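Local coordinates for geranyltranstransferase (Thermotoga neapolitana, PDB 4WK5), which probably catalyses magnesium-dependent chain elongation of isoprenoid diphosphates, as prenyltransferases of the FPP/GGPP synthase family do, at residues A[30-35]-A[50-55]; A[150-155]-A[186-191]. One frame throughout, in Å; residues are numbered along the deposited sequence.

Contact 1: residues A[30-35]-A[50-55]; sequences RRIEEL and YSVTAG
Ile32 and Val52 meet tip to tip, and nearly all of the apolar touching falls on one methyl group, Val52 CG1. Val52 holds that methyl anti to its backbone N (chi1 167°), which carries it across to helix 23-36. There it meets three carbons of Ile32: CG2 comes closest, 3.7 Å from Val52 CG1, with CG1 and CD1 of Ile32 a little farther off. Both side chains are buried. Ile32 also packs on Val83 of helix 75-96, and Val52 on Leu129 of helix 119-138, so the pair is tied into the wall of helices behind it.

Glu33 takes a more exposed route beside this pair. Its chain bends at chi2 (-61°), slides past Val52 in the opposite direction and brings OE2 within 3.6 Å of Val52 CG1. The same oxygen lies 2.8 Å from Thr53 OG1, the two side chains crossing nearly at right angles. Thr53 keeps OG1 beside its own backbone N, where the hydroxyl also faces Gln49 O one turn back; its single proton has two acceptors to choose from. Glu33 is modelled in two conformers and the bond rests on one of them, so it is doubtful.

Just beyond, Gly55 leaves helical geometry with a positive phi, and Arg58 reaches back to Val52 O. This is helix-to-helix packing near the N-terminus of the mainly helical isoprenoid synthase fold, and Gly55 opens the Gly-Gly-Lys-Arg signature which, in relatives, helps to bind isopentenyl diphosphate.

Contact 2: residues A[150-155]-A[186-191]; sequences SETAYK and TGALFA
Thr152 presses its methyl group onto the backbone of the facing helix beside Ala188 and Leu189, and van der Waals contact of this kind makes up most of the direct touching. The Thr152 CG2 atom lies 3.5 Å from Ala188 O and 3.9 Å from Leu189 CA, with the side chain of Leu189 coming alongside through CD1. With OG1 beside the backbone N (chi1 -64°), the methyl is anti to that N and makes the direct contact, while OG1 reaches the partner helix through water. A turn later, Lys155 adds the root of its side chain: its CB sits 4.0 Å from Ala188 CB. With only a methyl on Ala188, the backbones come close, 5.8 Å from Thr152 CA to Ala188 CA.

Helices 143-166 and 175-201 run almost antiparallel here, at 162° with the local axes 8.8 Å apart, as neighbours in the helical bundle of the isoprenoid synthase fold. Thr186, two residues before Ala188, bonds to Gln220; it belongs to a Lys-Thr pair that in related enzymes lies by the allylic diphosphate.

The polar link is indirect. A water donates to Thr152 OG1 and to Ala188 O, 2.8 Å from each, bridging the helices next to the methyl contact. Thr152 OG1 is also hydrogen-bonded to Glu148 O, one turn earlier in its own helix.

On the far side of helix 143-166, Ala153 turns away from Ala188 and packs on Phe88, on Phe134 and on Phe131 of the second subunit, while Tyr154 meets Leu132 of that subunit.

The centre of contact 1 lies about 16 Å from the centre of the chain and that of contact 2 about 8 Å; the two contact centres are 22 Å apart, and about 11 Å separates their nearest atoms. Helices 75-96 and 119-138 each pack against both contacts, the first of them also placing Val85 on Leu189. Contact 1 ends on the first glycine of the Gly-Gly-Lys-Arg motif, and Arg60, a little farther on, touches Leu189 of contact 2. By analogy with relatives, both contacts therefore adjoin elements expected to line the diphosphate-binding cavity, but contact 2 alone also borders the second subunit.

Contact 1: residues A[30-35]-A[50-55]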
loop_
_atom_site.group_PDB
_atom_site.type_symbol
_atom_site.label_atom_id
_atom_site.label_comp_id
_atom_site.label_asym_id
_atom_site.label_seq_id
_atom_site.Cartn_x
_atom_site.Cartn_y
_atom_site.Cartn_z
ATOM N N ARG A 30 -18.202 -5.132 13.075
ATOM C CA ARG A 30 -18.826 -3.817 13.165
ATOM C C ARG A 30 -17.877 -2.716 12.719
ATOM O O ARG A 30 -18.230 -1.860 11.896
ATOM C CB ARG A 30 -19.288 -3.561 14.600
ATOM C CG ARG A 30 -19.819 -2.159 14.867
ATOM C CD ARG A 30 -21.075 -1.877 14.074
ATOM N NE ARG A 30 -21.752 -0.675 14.559
ATOM C CZ ARG A 30 -22.491 0.128 13.801
ATOM N NH1 ARG A 30 -22.640 -0.128 12.506
ATOM N NH2 ARG A 30 -23.077 1.193 14.337
ATOM N N ARG A 31 -16.664 -2.732 13.261
ATOM C CA ARG A 31 -15.730 -1.673 12.928
ATOM C C ARG A 31 -15.271 -1.771 11.472
ATOM O O ARG A 31 -15.173 -0.754 10.782
ATOM C CB ARG A 31 -14.516 -1.698 13.860
ATOM C CG ARG A 31 -13.471 -0.658 13.478
ATOM C CD ARG A 31 -13.986 0.774 13.644
ATOM N NE ARG A 31 -14.093 1.140 15.051
ATOM C CZ ARG A 31 -13.082 1.609 15.776
ATOM N NH1 ARG A 31 -11.886 1.767 15.226
ATOM N NH2 ARG A 31 -13.267 1.911 17.054
ATOM N N ILE A 32 -15.001 -2.982 10.988
ATOM C CA ILE A 32 -14.453 -3.076 9.640
ATOM C C ILE A 32 -15.527 -2.690 8.598
ATOM O O ILE A 32 -15.198 -2.090 7.573
ATOM C CB ILE A 32 -13.828 -4.482 9.355
ATOM C CG1 ILE A 32 -12.831 -4.387 8.192
ATOM C CG2 ILE A 32 -14.884 -5.564 9.140
ATOM C CD1 ILE A 32 -12.039 -5.671 7.940
ATOM N N GLU A 33 -16.798 -2.988 8.860
ATOM C CA GLU A 33 -17.828 -2.592 7.902
ATOM C C GLU A 33 -18.041 -1.080 7.893
ATOM O O GLU A 33 -18.402 -0.506 6.863
ATOM C CB GLU A 33 -19.146 -3.301 8.186
ATOM C CG GLU A 33 -19.140 -4.786 7.839
ATOM C CD GLU A 33 -18.874 -5.092 6.357
ATOM O OE1 GLU A 33 -18.855 -4.170 5.520
ATOM O OE2 GLU A 33 -18.724 -6.282 6.025
ATOM N N GLU A 34 -17.823 -0.437 9.035
ATOM C CA GLU A 34 -17.892 1.023 9.095
ATOM C C GLU A 34 -16.840 1.650 8.182
ATOM O O GLU A 34 -17.118 2.631 7.468
ATOM C CB GLU A 34 -17.703 1.530 10.528
ATOM C CG GLU A 34 -18.900 1.331 11.416
ATOM C CD GLU A 34 -18.636 1.741 12.854
ATOM O OE1 GLU A 34 -17.457 1.960 13.213
ATOM O OE2 GLU A 34 -19.615 1.855 13.621
ATOM N N LEU A 35 -15.641 1.074 8.192
ATOM C CA LEU A 35 -14.522 1.641 7.435
ATOM C C LEU A 35 -14.656 1.442 5.931
ATOM O O LEU A 35 -14.162 2.265 5.152
ATOM C CB LEU A 35 -13.189 1.038 7.909
ATOM C CG LEU A 35 -12.788 1.432 9.330
ATOM C CD1 LEU A 35 -11.557 0.650 9.745
ATOM C CD2 LEU A 35 -12.519 2.921 9.404
ATOM N N TYR A 50 -17.362 -5.508 -0.575
ATOM C CA TYR A 50 -17.681 -6.881 -0.955
ATOM C C TYR A 50 -16.650 -7.855 -0.413
ATOM O O TYR A 50 -17.001 -8.872 0.200
ATOM C CB TYR A 50 -17.771 -7.006 -2.475
ATOM C CG TYR A 50 -17.981 -8.415 -2.975
ATOM C CD1 TYR A 50 -19.247 -8.985 -3.005
ATOM C CD2 TYR A 50 -16.909 -9.171 -3.457
ATOM C CE1 TYR A 50 -19.444 -10.277 -3.470
ATOM C CE2 TYR A 50 -17.099 -10.479 -3.930
ATOM C CZ TYR A 50 -18.369 -11.016 -3.932
ATOM O OH TYR A 50 -18.576 -12.298 -4.401
ATOM N N SER A 51 -15.373 -7.557 -0.641
ATOM C CA SER A 51 -14.334 -8.482 -0.221
ATOM C C SER A 51 -14.256 -8.617 1.295
ATOM O O SER A 51 -13.940 -9.690 1.809
ATOM C CB SER A 51 -12.995 -8.052 -0.799
ATOM O OG SER A 51 -12.984 -8.360 -2.184
ATOM N N VAL A 52 -14.570 -7.552 2.015
ATOM C CA VAL A 52 -14.671 -7.636 3.467
ATOM C C VAL A 52 -15.892 -8.456 3.920
ATOM O O VAL A 52 -15.794 -9.303 4.826
ATOM C CB VAL A 52 -14.718 -6.225 4.090
ATOM C CG1 VAL A 52 -15.138 -6.286 5.562
ATOM C CG2 VAL A 52 -13.351 -5.568 3.946
ATOM N N THR A 53 -17.038 -8.220 3.285
ATOM C CA THR A 53 -18.292 -8.840 3.722
ATOM C C THR A 53 -18.305 -10.327 3.383
ATOM O O THR A 53 -18.960 -11.124 4.066
ATOM C CB THR A 53 -19.504 -8.154 3.079
ATOM O OG1 THR A 53 -19.429 -6.742 3.315
ATOM C CG2 THR A 53 -20.795 -8.705 3.662
ATOM N N ALA A 54 -17.573 -10.708 2.340
ATOM C CA ALA A 54 -17.498 -12.124 1.950
ATOM C C ALA A 54 -16.894 -12.958 3.085
ATOM O O ALA A 54 -17.054 -14.184 3.142
ATOM C CB ALA A 54 -16.691 -12.288 0.651
ATOM N N GLY A 55 -16.202 -12.276 3.989
ATOM C CA GLY A 55 -16.001 -12.801 5.322
ATOM C C GLY A 55 -14.666 -13.468 5.499
ATOM O O GLY A 55 -13.785 -13.353 4.658
#

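Contact 2: residues A[150-155]-A[186-191]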
loop_
_atom_site.group_PDB
_atom_site.type_symbol
_atom_site.label_atom_id
_atom_site.label_comp_id
_atom_site.label_asym_id
_atom_site.label_seq_id
_atom_site.Cartn_x
_atom_site.Cartn_y
_atom_site.Cartn_z
ATOM N N SER A 150 4.863 -1.079 8.526
ATOM C CA SER A 150 5.339 -0.894 7.162
ATOM C C SER A 150 6.383 -1.958 6.802
ATOM O O SER A 150 6.395 -2.469 5.686
ATOM C CB SER A 150 5.920 0.519 6.994
ATOM O OG SER A 150 4.903 1.502 7.147
ATOM N N GLU A 151 7.261 -2.278 7.749
ATOM C CA GLU A 151 8.256 -3.335 7.542
ATOM C C GLU A 151 7.575 -4.689 7.341
ATOM O O GLU A 151 7.973 -5.474 6.479
ATOM C CB GLU A 151 9.231 -3.393 8.720
ATOM C CG GLU A 151 10.142 -2.173 8.810
ATOM C CD GLU A 151 10.976 -2.142 10.079
ATOM O OE1 GLU A 151 10.907 -3.106 10.873
ATOM O OE2 GLU A 151 11.697 -1.142 10.282
ATOM N N THR A 152 6.518 -4.940 8.113
ATOM C CA THR A 152 5.754 -6.185 7.999
ATOM C C THR A 152 5.119 -6.297 6.625
ATOM O O THR A 152 5.133 -7.356 6.014
ATOM C CB THR A 152 4.683 -6.274 9.100
ATOM O OG1 THR A 152 5.350 -6.333 10.368
ATOM C CG2 THR A 152 3.805 -7.526 8.947
ATOM N N ALA A 153 4.549 -5.190 6.149
ATOM C CA ALA A 153 3.886 -5.175 4.854
ATOM C C ALA A 153 4.847 -5.547 3.739
ATOM O O ALA A 153 4.524 -6.337 2.859
ATOM C CB ALA A 153 3.285 -3.777 4.586
ATOM N N TYR A 154 6.037 -4.948 3.767
ATOM C CA TYR A 154 7.002 -5.228 2.722
ATOM C C TYR A 154 7.485 -6.685 2.786
ATOM O O TYR A 154 7.635 -7.324 1.752
ATOM C CB TYR A 154 8.179 -4.264 2.813
ATOM C CG TYR A 154 9.083 -4.367 1.613
ATOM C CD1 TYR A 154 8.624 -4.007 0.342
ATOM C CD2 TYR A 154 10.376 -4.853 1.733
ATOM C CE1 TYR A 154 9.448 -4.114 -0.778
ATOM C CE2 TYR A 154 11.207 -4.954 0.623
ATOM C CZ TYR A 154 10.731 -4.587 -0.626
ATOM O OH TYR A 154 11.558 -4.687 -1.727
ATOM N N LYS A 155 7.727 -7.199 3.990
ATOM C CA LYS A 155 8.060 -8.623 4.150
ATOM C C LYS A 155 6.985 -9.550 3.575
ATOM O O LYS A 155 7.283 -10.532 2.885
ATOM C CB LYS A 155 8.281 -8.955 5.631
ATOM C CG LYS A 155 9.690 -8.655 6.111
ATOM C CD LYS A 155 9.955 -9.301 7.473
ATOM C CE LYS A 155 11.358 -8.982 7.976
ATOM N NZ LYS A 155 11.542 -9.355 9.409
ATOM N N THR A 186 3.456 -15.495 5.586
ATOM C CA THR A 186 2.431 -15.748 6.593
ATOM C C THR A 186 2.920 -15.404 8.005
ATOM O O THR A 186 2.203 -14.775 8.795
ATOM C CB THR A 186 1.986 -17.226 6.558
ATOM O OG1 THR A 186 1.541 -17.534 5.231
ATOM C CG2 THR A 186 0.848 -17.482 7.554
ATOM N N GLY A 187 4.149 -15.800 8.311
ATOM C CA GLY A 187 4.726 -15.543 9.623
ATOM C C GLY A 187 4.771 -14.072 10.009
ATOM O O GLY A 187 4.456 -13.714 11.152
ATOM N N ALA A 188 5.157 -13.216 9.068
ATOM C CA ALA A 188 5.397 -11.814 9.413
ATOM C C ALA A 188 4.126 -11.133 9.945
ATOM O O ALA A 188 4.195 -10.349 10.901
ATOM C CB ALA A 188 5.963 -11.042 8.197
ATOM N N LEU A 189 2.969 -11.431 9.356
ATOM C CA LEU A 189 1.759 -10.744 9.795
ATOM C C LEU A 189 1.308 -11.289 11.152
ATOM O O LEU A 189 0.805 -10.535 11.989
ATOM C CB LEU A 189 0.626 -10.866 8.770
ATOM C CG LEU A 189 -0.624 -10.006 9.022
ATOM C CD1 LEU A 189 -0.268 -8.535 9.238
ATOM C CD2 LEU A 189 -1.555 -10.141 7.808
ATOM N N PHE A 190 1.491 -12.584 11.389
ATOM C CA PHE A 190 1.173 -13.113 12.722
ATOM C C PHE A 190 2.142 -12.575 13.765
ATOM O O PHE A 190 1.749 -12.305 14.892
ATOM C CB PHE A 190 1.173 -14.647 12.722
ATOM C CG PHE A 190 -0.114 -15.246 12.200
ATOM C CD1 PHE A 190 -1.274 -15.213 12.971
ATOM C CD2 PHE A 190 -0.161 -15.836 10.945
ATOM C CE1 PHE A 190 -2.466 -15.762 12.487
ATOM C CE2 PHE A 190 -1.333 -16.382 10.454
ATOM C CZ PHE A 190 -2.494 -16.351 11.229
ATOM N N ALA A 191 3.409 -12.397 13.399
ATOM C CA ALA A 191 4.361 -11.826 14.346
ATOM C C ALA A 191 3.913 -10.418 14.749
ATOM O O ALA A 191 4.045 -10.006 15.914
ATOM C CB ALA A 191 5.760 -11.796 13.742
HETATM O O HOH W 1 6.332 -8.644 11.589
#